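Local coordinates for protein predicted metal-dependent hydrolase of the TIM-barrel fold (Lactobacillus casei, PDB 2QPX) that probably acts as a zinc-dependent hydrolase of the amidohydrolase type, holding two zinc ions in a TIM-barrel fold, its substrate being unknown, at residues A[8-14]-A[356-361]; A[30-34]-A[321-325]; A[144-148]-A[206-210]. All coordinates share one frame; numbering follows the deposited sequence. Where two conformers were deposited one is given.

Contact 1 (A[8-14]-A[356-361])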
loop_
_atom_site.group_PDB
_atom_site.type_symbol
_atom_site.label_atom_id
_atom_site.label_comp_id
_atom_site.label_asym_id
_atom_site.label_seq_id
_atom_site.Cartn_x
_atom_site.Cartn_y
_atom_site.Cartn_z
ATOM N N PHE A 8 19.761 -4.054 25.501
ATOM C CA PHE A 8 20.254 -5.093 24.615
ATOM C C PHE A 8 20.535 -4.557 23.202
ATOM O O PHE A 8 21.602 -4.776 22.644
ATOM C CB PHE A 8 19.258 -6.253 24.504
ATOM C CG PHE A 8 19.720 -7.325 23.558
ATOM C CD1 PHE A 8 20.705 -8.213 23.934
ATOM C CD2 PHE A 8 19.216 -7.431 22.265
ATOM C CE1 PHE A 8 21.183 -9.183 23.090
ATOM C CE2 PHE A 8 19.706 -8.428 21.411
ATOM C CZ PHE A 8 20.681 -9.277 21.795
ATOM N N VAL A 9 19.554 -3.850 22.645
ATOM C CA VAL A 9 19.687 -3.326 21.279
ATOM C C VAL A 9 20.793 -2.258 21.205
ATOM O O VAL A 9 21.518 -2.177 20.221
ATOM C CB VAL A 9 18.342 -2.838 20.747
ATOM C CG1 VAL A 9 18.526 -2.072 19.423
ATOM C CG2 VAL A 9 17.406 -4.021 20.574
ATOM N N ASP A 10 20.982 -1.487 22.281
ATOM C CA ASP A 10 22.084 -0.538 22.304
ATOM C C ASP A 10 23.440 -1.197 22.011
ATOM O O ASP A 10 24.286 -0.621 21.326
ATOM C CB ASP A 10 22.186 0.161 23.679
ATOM C CG ASP A 10 21.181 1.250 23.865
ATOM O OD1 ASP A 10 20.594 1.751 22.874
ATOM O OD2 ASP A 10 20.980 1.636 25.037
ATOM N N GLN A 11 23.643 -2.398 22.532
ATOM C CA GLN A 11 24.923 -3.062 22.393
ATOM C C GLN A 11 25.048 -4.003 21.189
ATOM O O GLN A 11 26.125 -4.557 20.942
ATOM C CB GLN A 11 25.318 -3.785 23.694
ATOM C CG GLN A 11 24.416 -4.899 24.116
ATOM C CD GLN A 11 24.691 -6.191 23.366
ATOM O OE1 GLN A 11 25.809 -6.707 23.428
ATOM N NE2 GLN A 11 23.668 -6.724 22.650
ATOM N N VAL A 12 23.965 -4.205 20.419
ATOM C CA VAL A 12 23.996 -5.134 19.299
ATOM C C VAL A 12 24.863 -4.578 18.150
ATOM O O VAL A 12 24.676 -3.457 17.726
ATOM C CB VAL A 12 22.554 -5.434 18.804
ATOM C CG1 VAL A 12 22.574 -6.225 17.500
ATOM C CG2 VAL A 12 21.728 -6.160 19.882
ATOM N N PRO A 13 25.816 -5.361 17.652
ATOM C CA PRO A 13 26.596 -4.887 16.507
ATOM C C PRO A 13 25.792 -4.845 15.196
ATOM O O PRO A 13 24.784 -5.540 15.045
ATOM C CB PRO A 13 27.717 -5.907 16.401
ATOM C CG PRO A 13 27.304 -7.037 17.213
ATOM C CD PRO A 13 26.274 -6.681 18.138
ATOM N N LEU A 14 26.263 -4.010 14.282
ATOM C CA LEU A 14 25.623 -3.860 12.949
ATOM C C LEU A 14 26.593 -4.216 11.870
ATOM O O LEU A 14 27.714 -3.702 11.844
ATOM C CB LEU A 14 25.149 -2.401 12.737
ATOM C CG LEU A 14 24.098 -1.870 13.714
ATOM C CD1 LEU A 14 23.953 -0.347 13.565
ATOM C CD2 LEU A 14 22.730 -2.600 13.545
ATOM N N ILE A 356 16.808 -10.370 16.807
ATOM C CA ILE A 356 17.496 -9.071 16.714
ATOM C C ILE A 356 18.957 -9.262 16.228
ATOM O O ILE A 356 19.433 -8.537 15.334
ATOM C CB ILE A 356 17.381 -8.304 18.083
ATOM C CG1 ILE A 356 15.959 -7.803 18.285
ATOM C CG2 ILE A 356 18.463 -7.179 18.164
ATOM C CD1 ILE A 356 15.598 -7.419 19.756
ATOM N N ASN A 357 19.663 -10.237 16.794
ATOM C CA ASN A 357 20.999 -10.535 16.363
ATOM C C ASN A 357 21.052 -10.919 14.849
ATOM O O ASN A 357 21.944 -10.486 14.129
ATOM C CB ASN A 357 21.628 -11.642 17.210
ATOM C CG ASN A 357 22.212 -11.145 18.511
ATOM O OD1 ASN A 357 22.803 -10.073 18.566
ATOM N ND2 ASN A 357 22.106 -11.978 19.562
ATOM N N ALA A 358 20.110 -11.755 14.418
ATOM C CA ALA A 358 20.004 -12.191 13.027
ATOM C C ALA A 358 19.927 -10.969 12.119
ATOM O O ALA A 358 20.684 -10.814 11.156
ATOM C CB ALA A 358 18.760 -13.098 12.878
ATOM N N ILE A 359 18.992 -10.088 12.451
ATOM C CA ILE A 359 18.688 -8.944 11.599
ATOM C C ILE A 359 19.861 -7.943 11.524
ATOM O O ILE A 359 20.211 -7.452 10.445
ATOM C CB ILE A 359 17.428 -8.247 12.089
ATOM C CG1 ILE A 359 16.203 -9.191 12.018
ATOM C CG2 ILE A 359 17.148 -6.959 11.313
ATOM C CD1 ILE A 359 14.935 -8.703 12.779
ATOM N N CYS A 360 20.469 -7.651 12.689
ATOM C CA CYS A 360 21.471 -6.620 12.774
ATOM C C CYS A 360 22.834 -7.005 12.158
ATOM O O CYS A 360 23.530 -6.150 11.597
ATOM C CB CYS A 360 21.597 -6.158 14.239
ATOM S SG CYS A 360 20.215 -5.187 14.777
ATOM N N TRP A 361 23.228 -8.267 12.299
ATOM C CA TRP A 361 24.536 -8.681 11.856
ATOM C C TRP A 361 24.676 -10.147 11.433
ATOM O O TRP A 361 25.481 -10.467 10.567
ATOM C CB TRP A 361 25.616 -8.378 12.938
ATOM C CG TRP A 361 25.372 -9.098 14.229
ATOM C CD1 TRP A 361 24.576 -8.704 15.249
ATOM C CD2 TRP A 361 25.905 -10.381 14.597
ATOM N NE1 TRP A 361 24.563 -9.668 16.246
ATOM C CE2 TRP A 361 25.376 -10.702 15.864
ATOM C CE3 TRP A 361 26.770 -11.290 13.970
ATOM C CZ2 TRP A 361 25.666 -11.905 16.510
ATOM C CZ3 TRP A 361 27.050 -12.501 14.616
ATOM C CH2 TRP A 361 26.503 -12.784 15.864
HETATM O O HOH W 1 24.361 -8.918 20.555
#

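Contact 2 (A[30-34]-A[321-325])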
loop_
_atom_site.group_PDB
_atom_site.type_symbol
_atom_site.label_atom_id
_atom_site.label_comp_id
_atom_site.label_asym_id
_atom_site.label_seq_id
_atom_site.Cartn_x
_atom_site.Cartn_y
_atom_site.Cartn_z
ATOM N N ARG A 30 29.479 21.976 4.116
ATOM C CA ARG A 30 29.030 20.764 4.793
ATOM C C ARG A 30 27.500 20.753 5.052
ATOM O O ARG A 30 26.823 19.745 4.811
ATOM C CB ARG A 30 29.814 20.578 6.084
ATOM C CG ARG A 30 29.362 19.455 6.930
ATOM C CD ARG A 30 30.478 19.053 7.950
ATOM N NE ARG A 30 29.914 18.137 8.916
ATOM C CZ ARG A 30 29.826 18.325 10.209
ATOM N NH1 ARG A 30 30.480 19.307 10.790
ATOM N NH2 ARG A 30 29.171 17.456 10.929
ATOM N N ASP A 31 26.940 21.855 5.546
ATOM C CA ASP A 31 25.477 21.941 5.779
ATOM C C ASP A 31 24.704 21.642 4.480
ATOM O O ASP A 31 23.800 20.803 4.452
ATOM C CB ASP A 31 25.127 23.335 6.295
ATOM C CG ASP A 31 23.716 23.477 6.806
ATOM O OD1 ASP A 31 22.931 22.553 6.793
ATOM O OD2 ASP A 31 23.396 24.552 7.358
ATOM N N ASP A 32 25.076 22.293 3.393
ATOM C CA ASP A 32 24.391 22.073 2.121
ATOM C C ASP A 32 24.596 20.639 1.611
ATOM O O ASP A 32 23.662 20.037 1.055
ATOM C CB ASP A 32 24.832 23.087 1.073
ATOM C CG ASP A 32 24.264 24.484 1.305
ATOM O OD1 ASP A 32 23.416 24.712 2.203
ATOM O OD2 ASP A 32 24.693 25.356 0.533
ATOM N N ARG A 33 25.786 20.086 1.788
ATOM C CA ARG A 33 26.035 18.696 1.377
ATOM C C ARG A 33 25.211 17.706 2.191
ATOM O O ARG A 33 24.749 16.684 1.667
ATOM C CB ARG A 33 27.536 18.321 1.401
ATOM C CG ARG A 33 28.385 19.051 0.345
ATOM C CD ARG A 33 28.078 18.650 -1.109
ATOM N NE ARG A 33 28.334 17.232 -1.440
ATOM C CZ ARG A 33 29.469 16.738 -1.924
ATOM N NH1 ARG A 33 30.518 17.508 -2.155
ATOM N NH2 ARG A 33 29.542 15.463 -2.224
ATOM N N LEU A 34 25.045 17.958 3.472
ATOM C CA LEU A 34 24.175 17.160 4.317
ATOM C C LEU A 34 22.723 17.239 3.807
ATOM O O LEU A 34 22.023 16.227 3.695
ATOM C CB LEU A 34 24.236 17.625 5.793
ATOM C CG LEU A 34 25.369 17.065 6.624
ATOM C CD1 LEU A 34 25.596 17.899 7.937
ATOM C CD2 LEU A 34 25.155 15.536 6.918
ATOM N N THR A 321 28.362 9.499 1.894
ATOM C CA THR A 321 28.816 10.886 2.010
ATOM C C THR A 321 29.305 11.285 3.406
ATOM O O THR A 321 30.465 11.640 3.568
ATOM C CB THR A 321 27.718 11.862 1.451
ATOM O OG1 THR A 321 27.453 11.549 0.086
ATOM C CG2 THR A 321 28.157 13.352 1.566
ATOM N N TYR A 322 28.432 11.219 4.401
ATOM C CA TYR A 322 28.730 11.629 5.744
ATOM C C TYR A 322 28.235 10.665 6.786
ATOM O O TYR A 322 27.215 10.012 6.606
ATOM C CB TYR A 322 28.106 13.003 5.989
ATOM C CG TYR A 322 28.777 14.227 5.376
ATOM C CD1 TYR A 322 30.160 14.374 5.357
ATOM C CD2 TYR A 322 28.019 15.270 4.875
ATOM C CE1 TYR A 322 30.747 15.548 4.887
ATOM C CE2 TYR A 322 28.588 16.438 4.422
ATOM C CZ TYR A 322 29.962 16.574 4.415
ATOM O OH TYR A 322 30.472 17.754 3.959
ATOM N N PRO A 323 28.921 10.607 7.939
ATOM C CA PRO A 323 28.543 9.637 8.967
ATOM C C PRO A 323 27.179 9.856 9.582
ATOM O O PRO A 323 26.588 8.902 10.084
ATOM C CB PRO A 323 29.668 9.737 9.995
ATOM C CG PRO A 323 30.211 11.153 9.814
ATOM C CD PRO A 323 30.143 11.362 8.312
ATOM N N GLU A 324 26.665 11.080 9.524
ATOM C CA GLU A 324 25.291 11.319 10.014
ATOM C C GLU A 324 24.254 10.442 9.326
ATOM O O GLU A 324 23.262 10.062 9.954
ATOM C CB GLU A 324 24.865 12.775 9.831
ATOM C CG GLU A 324 25.615 13.771 10.677
ATOM C CD GLU A 324 26.923 14.302 10.074
ATOM O OE1 GLU A 324 27.502 13.699 9.159
ATOM O OE2 GLU A 324 27.434 15.312 10.616
HETATM N N MSE A 325 24.436 10.177 8.035
HETATM C CA MSE A 325 23.442 9.401 7.330
HETATM C C MSE A 325 23.514 7.953 7.799
HETATM O O MSE A 325 22.487 7.284 7.906
HETATM C CB MSE A 325 23.618 9.511 5.822
HETATM C CG MSE A 325 22.543 8.799 4.984
HETATM SE SE MSE A 325 22.651 9.253 3.125
HETATM C CE MSE A 325 21.170 8.124 2.475
HETATM O O HOH W 2 29.533 15.363 8.310
HETATM O O HOH W 3 27.181 13.544 -1.765
#

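Contact 3 (A[144-148]-A[206-210])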
loop_
_atom_site.group_PDB
_atom_site.type_symbol
_atom_site.label_atom_id
_atom_site.label_comp_id
_atom_site.label_asym_id
_atom_site.label_seq_id
_atom_site.Cartn_x
_atom_site.Cartn_y
_atom_site.Cartn_z
ATOM N N PHE A 144 29.269 -7.051 -29.511
ATOM C CA PHE A 144 28.705 -7.779 -28.369
ATOM C C PHE A 144 29.557 -8.959 -27.913
ATOM O O PHE A 144 29.770 -9.162 -26.716
ATOM C CB PHE A 144 27.283 -8.252 -28.693
ATOM C CG PHE A 144 26.683 -9.154 -27.648
ATOM C CD1 PHE A 144 26.882 -10.524 -27.677
ATOM C CD2 PHE A 144 25.936 -8.634 -26.623
ATOM C CE1 PHE A 144 26.325 -11.344 -26.727
ATOM C CE2 PHE A 144 25.371 -9.465 -25.656
ATOM C CZ PHE A 144 25.572 -10.827 -25.704
ATOM N N ALA A 145 29.998 -9.804 -28.824
ATOM C CA ALA A 145 30.670 -11.025 -28.380
ATOM C C ALA A 145 31.948 -10.740 -27.584
ATOM O O ALA A 145 32.199 -11.370 -26.542
ATOM C CB ALA A 145 30.987 -11.924 -29.602
ATOM N N ALA A 146 32.752 -9.797 -28.053
ATOM C CA ALA A 146 34.015 -9.459 -27.368
ATOM C C ALA A 146 33.701 -8.741 -26.054
ATOM O O ALA A 146 34.376 -8.976 -25.047
ATOM C CB ALA A 146 34.893 -8.570 -28.232
ATOM N N TRP A 147 32.703 -7.866 -26.069
ATOM C CA TRP A 147 32.269 -7.186 -24.838
ATOM C C TRP A 147 31.786 -8.205 -23.793
ATOM O O TRP A 147 32.211 -8.186 -22.625
ATOM C CB TRP A 147 31.152 -6.209 -25.135
ATOM C CG TRP A 147 30.466 -5.740 -23.877
ATOM C CD1 TRP A 147 30.923 -4.805 -22.999
ATOM C CD2 TRP A 147 29.226 -6.218 -23.356
ATOM N NE1 TRP A 147 30.054 -4.665 -21.940
ATOM C CE2 TRP A 147 28.984 -5.508 -22.149
ATOM C CE3 TRP A 147 28.282 -7.163 -23.787
ATOM C CZ2 TRP A 147 27.882 -5.746 -21.371
ATOM C CZ3 TRP A 147 27.173 -7.387 -23.026
ATOM C CH2 TRP A 147 26.983 -6.684 -21.806
ATOM N N TRP A 148 30.903 -9.113 -24.210
ATOM C CA TRP A 148 30.355 -10.113 -23.300
ATOM C C TRP A 148 31.449 -11.018 -22.729
ATOM O O TRP A 148 31.452 -11.339 -21.525
ATOM C CB TRP A 148 29.279 -10.956 -23.991
ATOM C CG TRP A 148 28.726 -11.996 -23.080
ATOM C CD1 TRP A 148 28.901 -13.341 -23.164
ATOM C CD2 TRP A 148 27.957 -11.767 -21.889
ATOM N NE1 TRP A 148 28.271 -13.967 -22.122
ATOM C CE2 TRP A 148 27.703 -13.024 -21.313
ATOM C CE3 TRP A 148 27.483 -10.621 -21.250
ATOM C CZ2 TRP A 148 26.942 -13.165 -20.146
ATOM C CZ3 TRP A 148 26.734 -10.757 -20.110
ATOM C CH2 TRP A 148 26.492 -12.015 -19.549
ATOM N N LEU A 206 19.284 -5.756 -23.078
ATOM C CA LEU A 206 20.641 -6.109 -22.664
ATOM C C LEU A 206 20.783 -6.294 -21.142
ATOM O O LEU A 206 21.441 -7.235 -20.712
ATOM C CB LEU A 206 21.651 -5.105 -23.210
ATOM C CG LEU A 206 23.115 -5.432 -22.957
ATOM C CD1 LEU A 206 23.506 -6.825 -23.517
ATOM C CD2 LEU A 206 24.033 -4.297 -23.508
ATOM N N ILE A 207 20.156 -5.433 -20.358
ATOM C CA ILE A 207 20.191 -5.602 -18.892
ATOM C C ILE A 207 19.546 -6.929 -18.483
ATOM O O ILE A 207 20.107 -7.677 -17.670
ATOM C CB ILE A 207 19.508 -4.406 -18.166
ATOM C CG1 ILE A 207 20.434 -3.167 -18.261
ATOM C CG2 ILE A 207 19.251 -4.722 -16.695
ATOM C CD1 ILE A 207 19.803 -1.826 -17.783
ATOM N N ASP A 208 18.386 -7.254 -19.043
ATOM C CA ASP A 208 17.696 -8.483 -18.650
ATOM C C ASP A 208 18.521 -9.695 -19.113
ATOM O O ASP A 208 18.684 -10.662 -18.328
ATOM C CB ASP A 208 16.267 -8.546 -19.209
ATOM C CG ASP A 208 15.272 -7.668 -18.468
ATOM O OD1 ASP A 208 15.684 -6.900 -17.576
ATOM O OD2 ASP A 208 14.038 -7.769 -18.796
ATOM N N TYR A 209 19.070 -9.670 -20.340
ATOM C CA TYR A 209 19.979 -10.752 -20.775
ATOM C C TYR A 209 21.128 -10.924 -19.755
ATOM O O TYR A 209 21.469 -12.054 -19.317
ATOM C CB TYR A 209 20.558 -10.441 -22.176
ATOM C CG TYR A 209 21.491 -11.481 -22.692
ATOM C CD1 TYR A 209 22.838 -11.470 -22.386
ATOM C CD2 TYR A 209 21.009 -12.512 -23.513
ATOM C CE1 TYR A 209 23.690 -12.453 -22.900
ATOM C CE2 TYR A 209 21.818 -13.488 -23.992
ATOM C CZ TYR A 209 23.153 -13.475 -23.690
ATOM O OH TYR A 209 23.971 -14.466 -24.160
HETATM N N MSE A 210 21.778 -9.803 -19.416
HETATM C CA MSE A 210 22.893 -9.799 -18.499
HETATM C C MSE A 210 22.497 -10.453 -17.185
HETATM O O MSE A 210 23.222 -11.319 -16.654
HETATM C CB MSE A 210 23.290 -8.352 -18.225
HETATM C CG MSE A 210 24.447 -8.191 -17.297
HETATM SE SE MSE A 210 24.665 -6.372 -16.596
HETATM C CE MSE A 210 23.300 -6.342 -15.184
#

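Contact 1 (A[8-14]-A[356-361])
P13 lies over one face of the W361 indole: its CG sits 4.0 Å from the centroid of the five-membered ring of W361 and 19° off the ring normal, a CH-pi contact. The two side chains run alongside each other in the same direction. W361 adopts the position in which CG stands between the backbone N and the carbonyl carbon (chi1 61°), which swings the indole back over its own helix, where N357 O approaches the opposite face. NE1 of W361 donates to N357 OD1 at 2.9 Å, nearly straight at 161° but from above the carbonyl plane of the amide, which, with P13 and N357 O on the two faces, limits how the indole can turn. In one conformer of Q11, a water accepts from its NE2 and donates to N357 OD1. These residues join the N-terminal helix 6-11 and the start of strand 14-19, the first strand of the barrel, to the C-terminal helix 349-367; K334 of helix 323-342 binds the carbonyl oxygens of V9 and V12. In one of its two conformers V12 lays CG1 against C360 CB and the indole edge, and turns CG2 to I356 CG2, 3.8 Å away. That methyl of I356 also touches F8 CE2 at 3.7 Å, and at the edge of the F8 ring CZ lies 3.8 Å from N357 ND2.

Contact 2 (A[30-34]-A[321-325])
Y322 buries the most surface here, pushing its ring between R30, R33 and L34 on the first turns of helix 30-37. CD2 of Y322 meets L34 CD2 at 3.5 Å, the leucine crossing the tyrosine at about a right angle, and CE2 of Y322 touches R33 CB at 3.7 Å. The hydroxyl end reaches the backbone of the helix, with Y322 OH 3.4 Å from R30 CA. E324 bends at chi2 (87°), bringing its carboxylate up to R30, whose chain is extended from CG to NE. The salt bridge R30 NH2 to E324 OE2 measures 2.8 Å and lies in the guanidinium plane, though the N-H...O angle is only 146°. Water 2, over one face of the Y322 ring, accepts from R30 NE and donates to E324 OE1. Y85 also bonds E324 OE2, while the carbonyls of P73 and A75 take R30 NH1. A leucine in place of R30 would probably leave the buried E324 carboxylate without its charged mate and those two carbonyls without this donor. The insertion after strand 14-19 packs on the connection from strand 313-314 to helix 323-342, consistent with a TIM barrel in which the first and last strands are neighbours.

Contact 3 (A[144-148]-A[206-210])
F144, W147 and W148 all place CG anti to the backbone N (chi1 173° in F144), and L206 and Y209 do the same from the facing helix, so that five side chains reach into the space between two well-separated backbones. The short helix axes approach no closer than 13.8 Å, and cross at -46°; large rings span that gap. Y209 stands at the middle of an aromatic cluster. It turns its edge to the face of W148, with CE1 over the centre of the six-membered ring and the planes at 75°, the centroids being 5.5 Å apart. F144 in turn directs its own edge at the face of Y209 in an offset edge-to-face pair, F144 CZ coming within 3.7 Å of Y209 CE1. The contact packs helix 144-156 on helix 204-221, which leads into the parallel barrel strand 225-229; its centre is about 25 Å from the centre of the chain. Helix 183-196 adds V183 and A187 against F144, and A186 against Y209. L206 packs beside the cluster, its CD1 3.7 Å from W147 CZ3 and 3.9 Å from F144 CE2. The indole N-H of W147 is given to A134 O, outside this pairing. More loosely, W148 CZ3 stands 4.3 Å from M210 CA.

How the contacts relate
The three contacts do not touch one another. Contacts 1 and 2 are the nearer pair, with centres 25 Å apart and nearest atoms about 10 Å apart; they are related through helices 323-342 and 349-367, which follow each other in the chain. Contact 3 lies across the chain's centre from contact 1, their centres about 40 Å apart, and about 37 Å from contact 2. None includes a zinc ligand: side chains of L14 and H18 are about 12 Å apart, those of Y322 and H20 about 11 Å, and those of M210 and H228 about 12 Å. In sequence, contact 1 spans contact 2, which spans contact 3.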